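Local coordinates for type IV pilus biogenesis protein PilB (Streptococcus sanguinis, PDB 7B7P), which serves as a minor type IV pilin with a direct role in adhesion, carrying a metal-binding von Willebrand factor A-like domain, at residues A[210-215]-A[228-234]; A[194-198]-A[402-406]. All blocks are in the same frame, centred on the assembly; numbering follows the deposited sequence.

Interaction 1 of 2, residues A[210-215]-A[228-234]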
loop_
_atom_site.group_PDB
_atom_site.type_symbol
_atom_site.label_atom_id
_atom_site.label_comp_id
_atom_site.label_asym_id
_atom_site.label_seq_id
_atom_site.Cartn_x
_atom_site.Cartn_y
_atom_site.Cartn_z
ATOM N N GLY A 210 7.166 -8.450 9.182
ATOM C CA GLY A 210 6.631 -9.645 9.816
ATOM C C GLY A 210 5.216 -10.005 9.390
ATOM O O GLY A 210 4.439 -9.128 8.999
ATOM N N ASN A 211 4.873 -11.295 9.454
ATOM C CA ASN A 211 3.506 -11.763 9.211
ATOM C C ASN A 211 3.079 -11.487 7.768
ATOM O O ASN A 211 1.985 -10.984 7.489
ATOM C CB ASN A 211 2.530 -11.138 10.209
ATOM C CG ASN A 211 1.825 -12.171 11.048
ATOM O OD1 ASN A 211 2.143 -13.366 10.982
ATOM N ND2 ASN A 211 0.855 -11.725 11.841
ATOM N N ILE A 212 3.956 -11.852 6.841
ATOM C CA ILE A 212 3.868 -11.370 5.476
ATOM C C ILE A 212 4.378 -12.475 4.563
ATOM O O ILE A 212 5.529 -12.906 4.683
ATOM C CB ILE A 212 4.662 -10.062 5.293
ATOM C CG1 ILE A 212 4.773 -9.654 3.826
ATOM C CG2 ILE A 212 6.023 -10.140 5.979
ATOM C CD1 ILE A 212 4.997 -8.146 3.676
ATOM N N SER A 213 3.507 -12.967 3.687
ATOM C CA SER A 213 3.884 -14.021 2.760
ATOM C C SER A 213 3.803 -13.533 1.319
ATOM O O SER A 213 3.095 -12.579 0.993
ATOM C CB SER A 213 3.026 -15.280 2.959
ATOM O OG SER A 213 1.716 -14.935 3.329
ATOM N N VAL A 214 4.572 -14.192 0.465
ATOM C CA VAL A 214 4.768 -13.766 -0.909
ATOM C C VAL A 214 4.744 -14.998 -1.808
ATOM O O VAL A 214 5.046 -16.113 -1.373
ATOM C CB VAL A 214 6.102 -12.990 -1.064
ATOM C CG1 VAL A 214 6.259 -11.928 0.027
ATOM C CG2 VAL A 214 7.279 -13.939 -0.998
ATOM N N ASN A 215 4.358 -14.796 -3.069
ATOM C CA ASN A 215 4.589 -15.786 -4.115
ATOM C C ASN A 215 5.074 -15.040 -5.346
ATOM O O ASN A 215 5.128 -13.806 -5.365
ATOM C CB ASN A 215 3.342 -16.642 -4.405
ATOM C CG ASN A 215 2.265 -15.887 -5.180
ATOM O OD1 ASN A 215 2.236 -14.649 -5.176
ATOM N ND2 ASN A 215 1.377 -16.634 -5.868
ATOM N N GLN A 228 4.230 -20.974 -6.851
ATOM C CA GLN A 228 2.790 -20.800 -6.785
ATOM C C GLN A 228 2.318 -20.555 -5.359
ATOM O O GLN A 228 1.482 -19.677 -5.122
ATOM C CB GLN A 228 2.084 -22.014 -7.390
ATOM C CG GLN A 228 0.617 -22.083 -7.043
ATOM C CD GLN A 228 -0.174 -22.972 -7.990
ATOM O OE1 GLN A 228 0.353 -23.938 -8.537
ATOM N NE2 GLN A 228 -1.447 -22.645 -8.183
ATOM N N ASN A 229 2.834 -21.306 -4.401
ATOM C CA ASN A 229 2.355 -21.175 -3.034
ATOM C C ASN A 229 3.108 -20.061 -2.323
ATOM O O ASN A 229 4.191 -19.655 -2.740
ATOM C CB ASN A 229 2.501 -22.498 -2.275
ATOM C CG ASN A 229 1.657 -23.615 -2.885
ATOM O OD1 ASN A 229 0.428 -23.498 -3.006
ATOM N ND2 ASN A 229 2.315 -24.699 -3.280
ATOM N N PHE A 230 2.516 -19.570 -1.237
ATOM C CA PHE A 230 3.010 -18.390 -0.532
ATOM C C PHE A 230 3.975 -18.779 0.586
ATOM O O PHE A 230 3.594 -19.502 1.515
ATOM C CB PHE A 230 1.840 -17.591 0.039
ATOM C CG PHE A 230 1.105 -16.786 -0.989
ATOM C CD1 PHE A 230 0.305 -17.412 -1.947
ATOM C CD2 PHE A 230 1.225 -15.405 -1.016
ATOM C CE1 PHE A 230 -0.374 -16.666 -2.911
ATOM C CE2 PHE A 230 0.546 -14.641 -1.980
ATOM C CZ PHE A 230 -0.253 -15.280 -2.930
ATOM N N SER A 231 5.216 -18.284 0.505
ATOM C CA SER A 231 6.185 -18.424 1.594
ATOM C C SER A 231 5.951 -17.353 2.645
ATOM O O SER A 231 5.943 -16.159 2.327
ATOM C CB SER A 231 7.626 -18.295 1.088
ATOM O OG SER A 231 7.864 -19.001 -0.113
ATOM N N ASN A 232 5.782 -17.767 3.899
ATOM C CA ASN A 232 5.876 -16.820 5.001
ATOM C C ASN A 232 7.346 -16.498 5.239
ATOM O O ASN A 232 8.169 -17.405 5.405
ATOM C CB ASN A 232 5.238 -17.381 6.270
ATOM C CG ASN A 232 5.026 -16.318 7.335
ATOM O OD1 ASN A 232 5.704 -15.288 7.350
ATOM N ND2 ASN A 232 4.088 -16.566 8.237
ATOM N N LEU A 233 7.682 -15.208 5.231
ATOM C CA LEU A 233 9.079 -14.823 5.398
ATOM C C LEU A 233 9.568 -15.002 6.830
ATOM O O LEU A 233 10.777 -15.135 7.041
ATOM C CB LEU A 233 9.288 -13.377 4.947
ATOM C CG LEU A 233 8.740 -13.016 3.566
ATOM C CD1 LEU A 233 8.846 -11.523 3.347
ATOM C CD2 LEU A 233 9.460 -13.781 2.473
ATOM N N ASP A 234 8.660 -15.017 7.814
ATOM C CA ASP A 234 9.056 -15.279 9.194
ATOM C C ASP A 234 9.578 -16.696 9.385
ATOM O O ASP A 234 10.209 -16.979 10.410
ATOM C CB ASP A 234 7.887 -15.031 10.145
ATOM C CG ASP A 234 7.455 -13.575 10.168
ATOM O OD1 ASP A 234 8.043 -12.768 9.414
ATOM O OD2 ASP A 234 6.533 -13.236 10.945
#
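Val-214 and Ser-231 form an antiparallel hydrogen-bonded pair. Val-214 N gives to Ser-231 O at 3.0 Å, and Ser-231 N returns a bond to Val-214 O at 2.9 Å. Leu-233 N continues the ladder with an almost straight bond (175°) to Ile-212 O. Beyond it, Asn-211 N bonds to Asp-234 OD2 at 3.0 Å, from above the carboxylate plane. Asn-232 OD1 accepts from Asp-234 N, closing an Asx turn. Ser-231 OG bonds to Gln-227 OE1.

At the other end, Asn-215 ND2 reaches Gln-228 O at 3.1 Å. Asn-215 CG sits between the backbone N and the carbonyl carbon (chi1 74°), which places the amide over one face of the Phe-230 ring. The stack is offset toward the ring rim, with the planes 16° apart. Asn-215 CB adds a CH-pi contact, 3.9 Å from the ring centroid. Ser-165 OG bonds to Asn-215 OD1 and Ser-268 OG to Asn-215 ND2, holding both ends of the amide.

The backbones of Ser-213 and Asn-215 bond to strand 162-169 on the other edge of strand 212-219. Ile-212, Val-214 and Leu-233 pack on helix 191-209, while the side chain of Phe-230 touches Ser-268 and Leu-269 of helix 258-270.

Interaction 2 of 2, residues A[194-198]-A[402-406]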
loop_
_atom_site.group_PDB
_atom_site.type_symbol
_atom_site.label_atom_id
_atom_site.label_comp_id
_atom_site.label_asym_id
_atom_site.label_seq_id
_atom_site.Cartn_x
_atom_site.Cartn_y
_atom_site.Cartn_z
ATOM N N ILE A 194 19.075 -7.047 -13.213
ATOM C CA ILE A 194 18.825 -6.020 -12.211
ATOM C C ILE A 194 17.575 -6.355 -11.404
ATOM O O ILE A 194 17.537 -6.161 -10.178
ATOM C CB ILE A 194 18.740 -4.637 -12.886
ATOM C CG1 ILE A 194 20.032 -4.345 -13.643
ATOM C CG2 ILE A 194 18.464 -3.546 -11.860
ATOM C CD1 ILE A 194 20.020 -3.054 -14.385
ATOM N N LEU A 195 16.548 -6.900 -12.070
ATOM C CA LEU A 195 15.314 -7.241 -11.377
ATOM C C LEU A 195 15.542 -8.331 -10.336
ATOM O O LEU A 195 15.023 -8.251 -9.216
ATOM C CB LEU A 195 14.246 -7.674 -12.383
ATOM C CG LEU A 195 12.906 -8.039 -11.729
ATOM C CD1 LEU A 195 12.424 -6.957 -10.735
ATOM C CD2 LEU A 195 11.854 -8.313 -12.812
ATOM N N ARG A 196 16.300 -9.369 -10.693
ATOM C CA ARG A 196 16.642 -10.399 -9.710
ATOM C C ARG A 196 17.253 -9.789 -8.449
ATOM O O ARG A 196 16.754 -10.001 -7.335
ATOM C CB ARG A 196 17.604 -11.404 -10.320
ATOM C CG ARG A 196 17.010 -12.282 -11.364
ATOM C CD ARG A 196 18.055 -13.273 -11.724
ATOM N NE ARG A 196 17.961 -13.801 -13.078
ATOM C CZ ARG A 196 17.328 -14.929 -13.377
ATOM N NH1 ARG A 196 16.710 -15.598 -12.414
ATOM N NH2 ARG A 196 17.309 -15.382 -14.629
ATOM N N LYS A 197 18.326 -9.005 -8.609
ATOM C CA LYS A 197 18.990 -8.418 -7.447
ATOM C C LYS A 197 18.038 -7.527 -6.651
ATOM O O LYS A 197 17.935 -7.648 -5.423
ATOM C CB LYS A 197 20.227 -7.622 -7.884
ATOM C CG LYS A 197 21.293 -8.416 -8.659
ATOM C CD LYS A 197 22.481 -7.504 -9.016
ATOM C CE LYS A 197 23.664 -8.283 -9.583
ATOM N NZ LYS A 197 23.315 -9.070 -10.822
ATOM N N LYS A 198 17.326 -6.623 -7.332
ATOM C CA LYS A 198 16.547 -5.620 -6.606
ATOM C C LYS A 198 15.314 -6.207 -5.929
ATOM O O LYS A 198 14.816 -5.629 -4.950
ATOM C CB LYS A 198 16.131 -4.480 -7.542
ATOM C CG LYS A 198 17.277 -3.607 -8.023
ATOM C CD LYS A 198 18.142 -3.129 -6.856
ATOM C CE LYS A 198 19.201 -2.134 -7.316
ATOM N NZ LYS A 198 20.223 -1.902 -6.241
ATOM N N GLU A 402 18.557 1.701 -12.367
ATOM C CA GLU A 402 18.723 0.682 -11.335
ATOM C C GLU A 402 18.301 1.182 -9.956
ATOM O O GLU A 402 17.792 0.398 -9.145
ATOM C CB GLU A 402 20.181 0.198 -11.309
ATOM C CG GLU A 402 20.376 -1.056 -10.496
ATOM C CD GLU A 402 21.772 -1.211 -9.900
ATOM O OE1 GLU A 402 22.026 -0.643 -8.807
ATOM O OE2 GLU A 402 22.605 -1.929 -10.510
ATOM N N GLU A 403 18.492 2.470 -9.665
ATOM C CA GLU A 403 18.187 2.961 -8.328
ATOM C C GLU A 403 16.767 3.487 -8.208
ATOM O O GLU A 403 16.205 3.503 -7.103
ATOM C CB GLU A 403 19.192 4.044 -7.912
ATOM C CG GLU A 403 20.239 3.490 -6.949
ATOM C CD GLU A 403 21.233 2.542 -7.635
ATOM O OE1 GLU A 403 21.463 1.425 -7.086
ATOM O OE2 GLU A 403 21.792 2.926 -8.702
ATOM N N ALA A 404 16.167 3.906 -9.319
ATOM C CA ALA A 404 14.731 4.141 -9.311
ATOM C C ALA A 404 13.987 2.871 -8.900
ATOM O O ALA A 404 13.082 2.908 -8.058
ATOM C CB ALA A 404 14.284 4.633 -10.686
ATOM N N LEU A 405 14.392 1.727 -9.445
ATOM C CA LEU A 405 13.719 0.483 -9.093
ATOM C C LEU A 405 13.846 0.194 -7.600
ATOM O O LEU A 405 12.843 -0.073 -6.920
ATOM C CB LEU A 405 14.264 -0.670 -9.931
ATOM C CG LEU A 405 13.502 -1.966 -9.639
ATOM C CD1 LEU A 405 11.966 -1.804 -9.827
ATOM C CD2 LEU A 405 14.058 -3.123 -10.454
ATOM N N GLN A 406 15.064 0.290 -7.054
ATOM C CA GLN A 406 15.236 0.034 -5.625
ATOM C C GLN A 406 14.455 1.037 -4.769
ATOM O O GLN A 406 13.880 0.672 -3.735
ATOM C CB GLN A 406 16.718 0.049 -5.277
ATOM C CG GLN A 406 17.029 -0.348 -3.855
ATOM C CD GLN A 406 18.507 -0.212 -3.546
ATOM O OE1 GLN A 406 19.344 -0.915 -4.123
ATOM N NE2 GLN A 406 18.839 0.711 -2.649
#
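Lys-198 fits as a knob among Glu-402, Glu-403, Leu-405 and Gln-406, and its ammonium group makes the polar part of the contact. Lys-198 NZ lies 2.5 Å from Gln-406 OE1, too short for an ordinary hydrogen bond, so the exact length is doubtful. Glu-402 OE1 is a weak partner at 3.4 Å from Lys-198 NZ, in a salt bridge. Glu-403 OE1 makes a long salt bridge with the same nitrogen. The two acids and the lysine thus form one network. The lysine chain bends at chi2 (-50°) and then runs straight through CD and CE, which carries NZ across to these oxygens. Glu-189 OE1 lies close to Glu-402 OE2, and Glu-189 is itself paired with Lys-197. The charge of Lys-198 probably offsets part of the repulsion at Glu-402.

The helix segments run in roughly the same direction, with axes 10.3 Å apart and 36° between them. Helices 191-209 and 402-424 flank the parallel strands of a VWFA domain, which has a Rossmann-like alpha/beta fold. Leu-405 reaches down to Leu-282, Ile-368 and Phe-370 of that sheet.

Apolar contacts fill the rest. Leu-405 CD2 packs against the base of the lysine, 3.8 Å from Lys-198 CB. The same methyl, Leu-405 CD2, also meets Leu-195 CD1 at 4.2 Å, from a direction roughly at right angles to the lysine. Ile-194 CG2 presses on the aliphatic part of Glu-402, 3.4 Å from its CG. The side chain of Leu-195 also touches Met-174 and lies about 8 Å from that of Asp-284, a magnesium-binding residue.

In the fold
Both interactions belong to the VWFA-type module, with centres 21 Å apart and nearest atoms about 11 Å apart. They do not touch. Helix 191-209 connects them: interaction 2 uses its early turns, and the chain then passes through a short turn at Gly-210 and Asn-211 into strand 212-219 of interaction 1. Along the chain the order is 194-198, 210-215, 228-234 and 402-406, so both segments of interaction 1 fall between those of interaction 2. Interaction 1 is a local strand pairing in the sheet. Interaction 2 joins helices distant in sequence and brings the C-terminal helix 402-424 alongside helix 191-209. It is the one nearer the metal-binding residues Ser-173 and Asp-284.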